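Local coordinates for aprataxin and PNK-like factor (Homo sapiens, PDB 5W7W), which serves as a histone chaperone in the repair of single- and double-strand DNA breaks, its FHA domain mediating interaction with XRCC1 and XRCC4, at residues L34-K39 against D97-R102; R43-L48 against N63-Q68; G53-K58 against C84-G89. All coordinates share one frame; numbering follows the deposited sequence. Where two conformers were deposited one is given.

How the contacts relate
Contacts 1 and 2, their centres about 10 Å apart, follow one another in sequence and hold the loop before strand 46-51, contact 2 also tying it to the loop before strand 66-68. In the beta sandwich of the FHA domain these loops lie on the side where relatives bind phosphopeptides. Contact 3, about 12 Å from contact 2 between centres, shares with it the four-stranded sheet, in which strands 46-51 and 54-59 are neighbours: Ile47 O and Lys58 N, 2.9 Å apart, probably hydrogen-bond, and Tyr67 packs on Leu86. Contacts 1 and 3 lie about 18 Å apart between centres, linked by a weak bond from Arg102 NH1 to Gly89 O.

Contact 1. Residues L34-K39 against D97-R102; sequences LGITDK and DKYIFR. With FMT (formic acid), chain D; FMT (formic acid), chain C.
The Tyr99 ring is sandwiched between Ile36 and the neighbouring Lys98, with Asp38 at its edge. Ile36 CG2 lies over one face, 4.1 Å from the ring centroid, a CH-pi contact displaced toward the rim. The opposite face carries Lys98 CG, 3.8 Å above the plane of Tyr99 and over its centre. Ile36 does not touch with one methyl alone: with CG1 beside the backbone N (chi1 -64°) and CG2 anti to it, both branches face the ring, CG2 over it, Ile36 CG1 and Ile36 CD1 near Tyr99 CD1.

At the edge, Tyr99 OH donates a short bond of 2.6 Å to Asp38 OD2, which receives it on its anti lone pair. Carboxylate and ring planes stand 78° apart, and the same OD2 makes a salt bridge with Arg40, so the oxygen is shared between a phenol and a guanidinium. The hydroxyl in turn accepts from a water, 2.8 Å from Tyr99 OH, that itself accepts from Thr37 N at 2.9 Å; the phenol is thus tied to both side chain and backbone of the loop.

In this FHA domain the contact holds the loop between strands 24-28 and 46-51 against the corner before strand 100-105. Gly35 and Ile36 form a G1 beta bulge, and on the other side the chain turns at Tyr99, whose backbone has a positive phi of 58°.

Beside it, Leu34 CD1 meets CE2 and CZ of the buried Phe101, and both residues pack on Leu10 of strand 8-12. A formate, probably from the crystallisation liquor, bridges Lys98 NZ (2.9 Å to its O1) and Tyr99 N (3.0 Å to its O2). A second formate lies at the guanidinium edge of Arg102, where NE donates to its O2 and NH2 to its O1.

Contact 2. Residues R43-L48 against N63-Q68; sequences RRHAIL and NPCFYQ
His45 reaches across to the backbone of Pro64, its NE2 donating to Pro64 O at 3.1 Å in a nearly straight bond (169°). The oxygen lies close to the imidazole plane, whereas the nitrogen sits well above the carbonyl plane of Pro64. Also at the ring edge is Cys65 SG, 3.7 Å from His45 CD2, and the same sulfur rests 3.6 Å from Ala46 CB. On the CE1 side of His45 the ring abuts Asn63 CB at 3.6 Å. A water lies 2.8 Å from His45 O and 2.7 Å from Asn63 O, bridging the backbones.

What positions the ring is a second bond at its other nitrogen: His45 ND1 accepts from Ser42 N, so the imidazole is gripped at both ends and is probably neutral. Its CG is anti to the backbone N (chi1 -157°), which carries NE2 over to the 63-65 loop. With an alanine here the ring is gone, and the 63-65 loop would probably be freer to shift against Ser42. Ser42 and His45 fit the Ser-x-x-His signature of FHA domains, whose histidine helps to order the phosphopeptide-binding loops, probably here too.

Outward, His45 and Ala46 form a classic beta bulge opposite Ile28 of strand 24-28, while Ala46 packs on Ile57 and Cys65 on Pro59 of strand 54-59. From Cys65 the chain enters strand 66-68 of the six-stranded sheet, so the contact joins the two sheets.

Contact 3. Residues G53-K58 against C84-G89; sequences GQLRIK and CYLNPG
Tyr85, Leu86 and Ile57 bury the most surface where the short strand 84-85 runs antiparallel to strand 54-59. Tyr85 pairs with Arg56 at a non-hydrogen-bonded position, and its ring leans back over the neighbouring strand. The Gln54 amide stacks on one face, NE2 standing 3.5 Å above the Tyr85 plane and toward its rim, with amide and ring only 7° apart. Leu55 O meets the ring edge, 3.4 Å from Tyr85 CD1. Arg56 runs alongside the tyrosine and points the same way, its CB 3.7 Å from Tyr85 CD1. Its chi1 of 49° sets CG between the backbone N and carbonyl carbon, and from there the extended chain follows the ring as far as the hydroxyl. The guanidinium itself is committed elsewhere, in a salt bridge with Glu49 and a cation-pi contact with Trp83.

Leu86 points toward 53-58 and packs on Leu55 and Ile57. Its N donates to Leu55 O at 2.8 Å, almost straight at 176°, while its CD1 lodges between Leu55 CD2 and the Ile57 branch, 3.9 Å from Ile57 CG2. That same methyl group of Ile57 also reaches Cys84 CB, so one isoleucine branch serves two residues of segment 84-89. Ile57 and Cys84 are a hydrogen-bonded pair, each N donating to the O of the other, both at 2.9 Å. A water joins Leu55 N to Leu86 O past the last direct bond; another links the side chains of Gln54 (NE2) and Asn87 (OD1).

The pairing makes strand 84-85 an outer strand of the four-stranded sheet of the FHA sandwich, with strand 46-51 on the other side of 54-59. Leu55 and Leu86 meet Ile103 of strand 100-105, and Ile57 and Leu86 meet Phe92 of strand 91-93, across the interior in the facing six-stranded sheet.

Contact 1. Residues L34-K39 against D97-R102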
loop_
_atom_site.group_PDB
_atom_site.type_symbol
_atom_site.label_atom_id
_atom_site.label_comp_id
_atom_site.label_asym_id
_atom_site.label_seq_id
_atom_site.Cartn_x
_atom_site.Cartn_y
_atom_site.Cartn_z
ATOM N N LEU A 34 7.881 -1.252 6.295
ATOM C CA LEU A 34 7.002 -0.166 6.686
ATOM C C LEU A 34 7.142 0.193 8.156
ATOM O O LEU A 34 6.543 1.178 8.598
ATOM C CB LEU A 34 5.538 -0.537 6.384
ATOM C CG LEU A 34 5.237 -0.928 4.938
ATOM C CD1 LEU A 34 3.772 -1.280 4.741
ATOM C CD2 LEU A 34 5.632 0.183 4.008
ATOM N N GLY A 35 7.920 -0.579 8.912
ATOM C CA GLY A 35 8.103 -0.293 10.322
ATOM C C GLY A 35 6.930 -0.668 11.186
ATOM O O GLY A 35 6.667 -0.013 12.196
ATOM N N ILE A 36 6.206 -1.714 10.818
ATOM C CA ILE A 36 4.995 -2.117 11.511
ATOM C C ILE A 36 5.307 -3.335 12.372
ATOM O O ILE A 36 5.808 -4.346 11.871
ATOM C CB ILE A 36 3.879 -2.435 10.505
ATOM C CG1 ILE A 36 3.505 -1.176 9.723
ATOM C CG2 ILE A 36 2.674 -3.034 11.212
ATOM C CD1 ILE A 36 2.553 -1.448 8.577
ATOM N N THR A 37 5.036 -3.239 13.673
ATOM C CA THR A 37 5.092 -4.380 14.585
ATOM C C THR A 37 3.725 -4.388 15.247
ATOM O O THR A 37 3.431 -3.539 16.092
ATOM C CB THR A 37 6.207 -4.243 15.626
ATOM O OG1 THR A 37 7.476 -4.163 14.967
ATOM C CG2 THR A 37 6.222 -5.448 16.580
ATOM N N ASP A 38 2.879 -5.325 14.843
ATOM C CA ASP A 38 1.472 -5.270 15.215
ATOM C C ASP A 38 0.837 -6.607 14.886
ATOM O O ASP A 38 0.831 -7.020 13.724
ATOM C CB ASP A 38 0.803 -4.130 14.444
ATOM C CG ASP A 38 -0.562 -3.744 14.997
ATOM O OD1 ASP A 38 -1.329 -4.620 15.448
ATOM O OD2 ASP A 38 -0.856 -2.543 14.982
ATOM N N LYS A 39 0.291 -7.276 15.904
ATOM C CA LYS A 39 -0.345 -8.565 15.708
ATOM C C LYS A 39 -1.541 -8.490 14.766
ATOM O O LYS A 39 -1.953 -9.525 14.229
ATOM C CB LYS A 39 -0.800 -9.104 17.068
ATOM C CG LYS A 39 -1.796 -8.203 17.789
ATOM N N ASP A 97 -8.193 2.277 10.035
ATOM C CA ASP A 97 -7.905 3.630 10.501
ATOM C C ASP A 97 -6.452 3.802 10.912
ATOM O O ASP A 97 -6.133 4.725 11.665
ATOM C CB ASP A 97 -8.824 4.022 11.656
ATOM C CG ASP A 97 -8.711 3.090 12.835
ATOM O OD1 ASP A 97 -7.907 2.135 12.810
ATOM O OD2 ASP A 97 -9.465 3.302 13.819
ATOM N N LYS A 98 -5.565 2.933 10.443
ATOM C CA LYS A 98 -4.165 2.975 10.832
ATOM C C LYS A 98 -3.347 2.359 9.706
ATOM O O LYS A 98 -3.857 1.540 8.932
ATOM C CB LYS A 98 -3.938 2.205 12.142
ATOM C CG LYS A 98 -2.601 2.455 12.808
ATOM C CD LYS A 98 -2.513 1.766 14.182
ATOM C CE LYS A 98 -1.168 1.974 14.879
ATOM N NZ LYS A 98 -0.875 3.400 15.124
ATOM N N TYR A 99 -2.075 2.750 9.614
ATOM C CA TYR A 99 -1.194 2.277 8.551
ATOM C C TYR A 99 -1.762 2.620 7.169
ATOM O O TYR A 99 -1.939 1.756 6.297
ATOM C CB TYR A 99 -0.899 0.780 8.690
ATOM C CG TYR A 99 -0.468 0.372 10.080
ATOM C CD1 TYR A 99 0.649 0.946 10.672
ATOM C CD2 TYR A 99 -1.176 -0.571 10.801
ATOM C CE1 TYR A 99 1.057 0.576 11.946
ATOM C CE2 TYR A 99 -0.779 -0.940 12.080
ATOM C CZ TYR A 99 0.330 -0.364 12.640
ATOM O OH TYR A 99 0.721 -0.723 13.924
ATOM N N ILE A 100 -2.070 3.898 6.998
ATOM C CA ILE A 100 -2.628 4.482 5.787
ATOM C C ILE A 100 -1.478 5.143 5.039
ATOM O O ILE A 100 -0.643 5.838 5.640
ATOM C CB ILE A 100 -3.722 5.521 6.129
ATOM C CG1 ILE A 100 -4.753 4.969 7.130
ATOM C CG2 ILE A 100 -4.408 5.994 4.863
ATOM C CD1 ILE A 100 -5.582 6.028 7.833
ATOM N N PHE A 101 -1.433 4.948 3.723
ATOM C CA PHE A 101 -0.388 5.496 2.872
ATOM C C PHE A 101 -0.978 6.127 1.631
ATOM O O PHE A 101 -1.830 5.536 0.982
ATOM C CB PHE A 101 0.559 4.388 2.432
ATOM C CG PHE A 101 1.275 3.727 3.570
ATOM C CD1 PHE A 101 2.496 4.212 4.033
ATOM C CD2 PHE A 101 0.717 2.638 4.201
ATOM C CE1 PHE A 101 3.140 3.598 5.099
ATOM C CE2 PHE A 101 1.359 2.044 5.278
ATOM C CZ PHE A 101 2.564 2.535 5.726
ATOM N N ARG A 102 -0.486 7.312 1.292
ATOM C CA ARG A 102 -0.773 7.958 0.028
ATOM C C ARG A 102 0.291 7.550 -0.981
ATOM O O ARG A 102 1.467 7.415 -0.644
ATOM C CB ARG A 102 -0.791 9.478 0.197
ATOM C CG ARG A 102 -1.248 10.170 -1.063
ATOM C CD ARG A 102 -1.322 11.685 -0.961
ATOM N NE ARG A 102 -2.145 12.139 0.164
ATOM C CZ ARG A 102 -3.458 12.343 0.115
ATOM N NH1 ARG A 102 -4.141 12.133 -0.997
ATOM N NH2 ARG A 102 -4.123 12.755 1.185
HETATM C C FMT D . 0.318 4.439 11.590
HETATM O O1 FMT D . 0.641 4.309 12.777
HETATM O O2 FMT D . -0.784 4.873 11.265
HETATM C C FMT C . -0.953 12.983 3.451
HETATM O O1 FMT C . -2.118 13.311 3.624
HETATM O O2 FMT C . -0.613 12.362 2.451
HETATM O O HOH W 1 3.504 -0.856 14.414
#

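Contact 2. Residues R43-L48 against N63-Q68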
loop_
_atom_site.group_PDB
_atom_site.type_symbol
_atom_site.label_atom_id
_atom_site.label_comp_id
_atom_site.label_asym_id
_atom_site.label_seq_id
_atom_site.Cartn_x
_atom_site.Cartn_y
_atom_site.Cartn_z
ATOM N N ARG A 43 2.350 -10.674 8.339
ATOM C CA ARG A 43 3.588 -10.523 7.592
ATOM C C ARG A 43 3.334 -10.592 6.098
ATOM O O ARG A 43 4.127 -10.057 5.314
ATOM C CB ARG A 43 4.575 -11.622 7.966
ATOM C CG ARG A 43 5.054 -11.532 9.398
ATOM C CD ARG A 43 5.885 -12.763 9.785
ATOM N N ARG A 44 2.264 -11.264 5.687
ATOM C CA ARG A 44 1.891 -11.406 4.279
ATOM C C ARG A 44 0.493 -10.824 4.112
ATOM O O ARG A 44 -0.492 -11.526 3.876
ATOM C CB ARG A 44 1.958 -12.861 3.820
ATOM C CG ARG A 44 3.366 -13.424 3.752
ATOM C CD ARG A 44 3.324 -14.921 3.428
ATOM N NE ARG A 44 2.626 -15.622 4.505
ATOM C CZ ARG A 44 3.213 -16.196 5.550
ATOM N NH1 ARG A 44 4.539 -16.207 5.668
ATOM N NH2 ARG A 44 2.464 -16.770 6.483
ATOM N N HIS A 45 0.403 -9.513 4.264
ATOM C CA HIS A 45 -0.892 -8.838 4.266
ATOM C C HIS A 45 -1.376 -8.478 2.861
ATOM O O HIS A 45 -2.567 -8.619 2.542
ATOM C CB HIS A 45 -0.797 -7.575 5.125
ATOM C CG HIS A 45 -2.106 -7.115 5.655
ATOM N ND1 HIS A 45 -2.512 -7.409 6.937
ATOM C CD2 HIS A 45 -3.100 -6.392 5.096
ATOM C CE1 HIS A 45 -3.707 -6.885 7.146
ATOM N NE2 HIS A 45 -4.098 -6.283 6.038
ATOM N N ALA A 46 -0.455 -8.029 2.011
ATOM C CA ALA A 46 -0.792 -7.635 0.653
ATOM C C ALA A 46 0.455 -7.725 -0.205
ATOM O O ALA A 46 1.572 -7.798 0.306
ATOM C CB ALA A 46 -1.376 -6.219 0.620
ATOM N N ILE A 47 0.246 -7.737 -1.515
ATOM C CA ILE A 47 1.320 -7.613 -2.495
ATOM C C ILE A 47 1.129 -6.300 -3.236
ATOM O O ILE A 47 0.037 -6.023 -3.742
ATOM C CB ILE A 47 1.314 -8.787 -3.487
ATOM C CG1 ILE A 47 1.370 -10.119 -2.733
ATOM C CG2 ILE A 47 2.481 -8.655 -4.469
ATOM C CD1 ILE A 47 1.400 -11.332 -3.603
ATOM N N LEU A 48 2.181 -5.493 -3.303
ATOM C CA LEU A 48 2.222 -4.346 -4.196
ATOM C C LEU A 48 3.035 -4.731 -5.414
ATOM O O LEU A 48 4.057 -5.413 -5.286
ATOM C CB LEU A 48 2.901 -3.157 -3.535
ATOM C CG LEU A 48 2.188 -2.594 -2.327
ATOM C CD1 LEU A 48 2.978 -1.462 -1.717
ATOM C CD2 LEU A 48 0.822 -2.106 -2.683
ATOM N N ASN A 63 -7.416 -10.540 7.015
ATOM C CA ASN A 63 -7.605 -9.151 7.406
ATOM C C ASN A 63 -7.503 -8.288 6.158
ATOM O O ASN A 63 -6.553 -8.457 5.384
ATOM C CB ASN A 63 -6.551 -8.730 8.419
ATOM C CG ASN A 63 -6.662 -9.490 9.715
ATOM O OD1 ASN A 63 -7.761 -9.885 10.120
ATOM N ND2 ASN A 63 -5.527 -9.690 10.381
ATOM N N PRO A 64 -8.468 -7.420 5.905
ATOM C CA PRO A 64 -8.558 -6.757 4.599
ATOM C C PRO A 64 -7.560 -5.624 4.440
ATOM O O PRO A 64 -6.915 -5.166 5.378
ATOM C CB PRO A 64 -9.984 -6.205 4.560
ATOM C CG PRO A 64 -10.396 -6.120 5.940
ATOM C CD PRO A 64 -9.654 -7.163 6.727
ATOM N N CYS A 65 -7.465 -5.164 3.207
ATOM C CA CYS A 65 -6.874 -3.876 2.888
ATOM C C CYS A 65 -7.979 -2.902 2.527
ATOM O O CYS A 65 -9.083 -3.314 2.170
ATOM C CB CYS A 65 -5.948 -3.985 1.689
ATOM S SG CYS A 65 -4.508 -5.031 1.929
ATOM N N PHE A 66 -7.662 -1.609 2.580
ATOM C CA PHE A 66 -8.633 -0.562 2.310
ATOM C C PHE A 66 -8.076 0.381 1.260
ATOM O O PHE A 66 -6.864 0.544 1.133
ATOM C CB PHE A 66 -8.989 0.210 3.587
ATOM C CG PHE A 66 -9.466 -0.683 4.710
ATOM C CD1 PHE A 66 -8.571 -1.414 5.440
ATOM C CD2 PHE A 66 -10.816 -0.815 5.001
ATOM C CE1 PHE A 66 -8.987 -2.271 6.442
ATOM C CE2 PHE A 66 -11.233 -1.663 5.998
ATOM C CZ PHE A 66 -10.308 -2.396 6.717
ATOM N N TYR A 67 -8.981 1.032 0.544
ATOM C CA TYR A 67 -8.659 1.898 -0.576
ATOM C C TYR A 67 -9.480 3.173 -0.504
ATOM O O TYR A 67 -10.680 3.134 -0.232
ATOM C CB TYR A 67 -9.030 1.196 -1.878
ATOM C CG TYR A 67 -8.881 2.046 -3.131
ATOM C CD1 TYR A 67 -7.640 2.472 -3.577
ATOM C CD2 TYR A 67 -9.992 2.409 -3.872
ATOM C CE1 TYR A 67 -7.508 3.249 -4.707
ATOM C CE2 TYR A 67 -9.865 3.186 -5.021
ATOM C CZ TYR A 67 -8.613 3.591 -5.428
ATOM O OH TYR A 67 -8.505 4.358 -6.573
ATOM N N GLN A 68 -8.846 4.299 -0.814
ATOM C CA GLN A 68 -9.515 5.593 -0.918
ATOM C C GLN A 68 -9.017 6.292 -2.175
ATOM O O GLN A 68 -7.859 6.687 -2.254
ATOM C CB GLN A 68 -9.233 6.441 0.314
ATOM C CG GLN A 68 -9.895 7.813 0.268
ATOM C CD GLN A 68 -9.567 8.650 1.491
ATOM O OE1 GLN A 68 -9.146 8.134 2.524
ATOM N NE2 GLN A 68 -9.745 9.952 1.378
HETATM O O HOH W 2 -5.302 -8.634 2.966
#

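Contact 3. Residues G53-K58 against C84-G89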
loop_
_atom_site.group_PDB
_atom_site.type_symbol
_atom_site.label_atom_id
_atom_site.label_comp_id
_atom_site.label_asym_id
_atom_site.label_seq_id
_atom_site.Cartn_x
_atom_site.Cartn_y
_atom_site.Cartn_z
ATOM N N GLY A 53 4.655 1.491 -15.332
ATOM C CA GLY A 53 4.244 2.804 -14.910
ATOM C C GLY A 53 3.043 2.841 -14.002
ATOM O O GLY A 53 2.480 3.915 -13.790
ATOM N N GLN A 54 2.650 1.697 -13.444
ATOM C CA GLN A 54 1.483 1.598 -12.582
ATOM C C GLN A 54 1.808 0.798 -11.340
ATOM O O GLN A 54 2.708 -0.046 -11.326
ATOM C CB GLN A 54 0.302 0.912 -13.265
ATOM C CG GLN A 54 -0.247 1.704 -14.431
ATOM C CD GLN A 54 -1.417 1.004 -15.094
ATOM O OE1 GLN A 54 -1.222 0.170 -15.980
ATOM N NE2 GLN A 54 -2.618 1.294 -14.642
ATOM N N LEU A 55 1.047 1.097 -10.292
ATOM C CA LEU A 55 1.119 0.399 -9.020
ATOM C C LEU A 55 -0.233 -0.243 -8.747
ATOM O O LEU A 55 -1.258 0.430 -8.865
ATOM C CB LEU A 55 1.440 1.414 -7.917
ATOM C CG LEU A 55 1.387 0.881 -6.484
ATOM C CD1 LEU A 55 2.466 -0.147 -6.264
ATOM C CD2 LEU A 55 1.515 2.030 -5.469
ATOM N N ARG A 56 -0.240 -1.533 -8.394
ATOM C CA ARG A 56 -1.472 -2.204 -7.983
ATOM C C ARG A 56 -1.229 -2.979 -6.700
ATOM O O ARG A 56 -0.097 -3.356 -6.380
ATOM C CB ARG A 56 -2.049 -3.107 -9.092
ATOM C CG ARG A 56 -1.048 -4.049 -9.731
ATOM C CD ARG A 56 -1.684 -4.989 -10.732
ATOM N NE ARG A 56 -0.688 -5.871 -11.313
ATOM C CZ ARG A 56 -0.959 -6.994 -11.971
ATOM N NH1 ARG A 56 -2.198 -7.388 -12.174
ATOM N NH2 ARG A 56 0.058 -7.718 -12.429
ATOM N N ILE A 57 -2.313 -3.192 -5.953
ATOM C CA ILE A 57 -2.292 -3.910 -4.680
ATOM C C ILE A 57 -3.234 -5.101 -4.767
ATOM O O ILE A 57 -4.337 -5.001 -5.308
ATOM C CB ILE A 57 -2.689 -2.987 -3.501
ATOM C CG1 ILE A 57 -2.555 -3.733 -2.172
ATOM C CG2 ILE A 57 -4.112 -2.431 -3.639
ATOM C CD1 ILE A 57 -2.622 -2.843 -0.965
ATOM N N LYS A 58 -2.789 -6.228 -4.217
ATOM C CA LYS A 58 -3.619 -7.426 -4.073
ATOM C C LYS A 58 -3.675 -7.798 -2.600
ATOM O O LYS A 58 -2.635 -8.175 -2.023
ATOM C CB LYS A 58 -3.052 -8.590 -4.884
ATOM C CG LYS A 58 -3.915 -9.851 -4.815
ATOM C CD LYS A 58 -3.479 -10.937 -5.795
ATOM C CE LYS A 58 -2.058 -11.332 -5.585
ATOM N NZ LYS A 58 -1.709 -12.553 -6.401
ATOM N N CYS A 84 -6.135 -4.163 -7.375
ATOM C CA CYS A 84 -6.698 -2.827 -7.506
ATOM C C CYS A 84 -5.570 -1.859 -7.835
ATOM O O CYS A 84 -4.567 -1.809 -7.117
ATOM C CB CYS A 84 -7.330 -2.400 -6.173
ATOM S SG CYS A 84 -8.103 -0.768 -6.156
ATOM N N TYR A 85 -5.731 -1.083 -8.898
ATOM C CA TYR A 85 -4.760 -0.047 -9.228
ATOM C C TYR A 85 -4.828 1.113 -8.246
ATOM O O TYR A 85 -5.903 1.537 -7.806
ATOM C CB TYR A 85 -4.925 0.429 -10.688
ATOM C CG TYR A 85 -4.272 -0.536 -11.639
ATOM C CD1 TYR A 85 -2.890 -0.641 -11.667
ATOM C CD2 TYR A 85 -5.003 -1.379 -12.464
ATOM C CE1 TYR A 85 -2.245 -1.549 -12.478
ATOM C CE2 TYR A 85 -4.366 -2.291 -13.289
ATOM C CZ TYR A 85 -2.985 -2.380 -13.283
ATOM O OH TYR A 85 -2.345 -3.291 -14.088
ATOM N N LEU A 86 -3.652 1.626 -7.908
ATOM C CA LEU A 86 -3.494 2.764 -7.007
ATOM C C LEU A 86 -2.864 3.882 -7.818
ATOM O O LEU A 86 -1.661 3.839 -8.117
ATOM C CB LEU A 86 -2.583 2.385 -5.850
ATOM C CG LEU A 86 -3.030 1.198 -5.001
ATOM C CD1 LEU A 86 -1.992 0.887 -3.931
ATOM C CD2 LEU A 86 -4.392 1.461 -4.372
ATOM N N ASN A 87 -3.660 4.874 -8.152
ATOM C CA ASN A 87 -3.151 6.010 -8.900
ATOM C C ASN A 87 -2.454 6.980 -7.950
ATOM O O ASN A 87 -2.776 7.040 -6.759
ATOM C CB ASN A 87 -4.296 6.719 -9.604
ATOM C CG ASN A 87 -5.000 5.823 -10.583
ATOM O OD1 ASN A 87 -4.368 5.268 -11.484
ATOM N ND2 ASN A 87 -6.294 5.618 -10.375
ATOM N N PRO A 88 -1.511 7.767 -8.454
ATOM C CA PRO A 88 -0.899 8.784 -7.605
ATOM C C PRO A 88 -1.973 9.665 -6.983
ATOM O O PRO A 88 -2.924 10.090 -7.650
ATOM C CB PRO A 88 -0.009 9.556 -8.580
ATOM C CG PRO A 88 0.342 8.540 -9.639
ATOM C CD PRO A 88 -0.940 7.771 -9.814
ATOM N N GLY A 89 -1.835 9.912 -5.679
ATOM C CA GLY A 89 -2.809 10.626 -4.900
ATOM C C GLY A 89 -3.816 9.758 -4.171
ATOM O O GLY A 89 -4.409 10.218 -3.187
HETATM O O HOH W 3 -2.861 3.015 -12.266
HETATM O O HOH W 4 -0.669 3.414 -10.651
#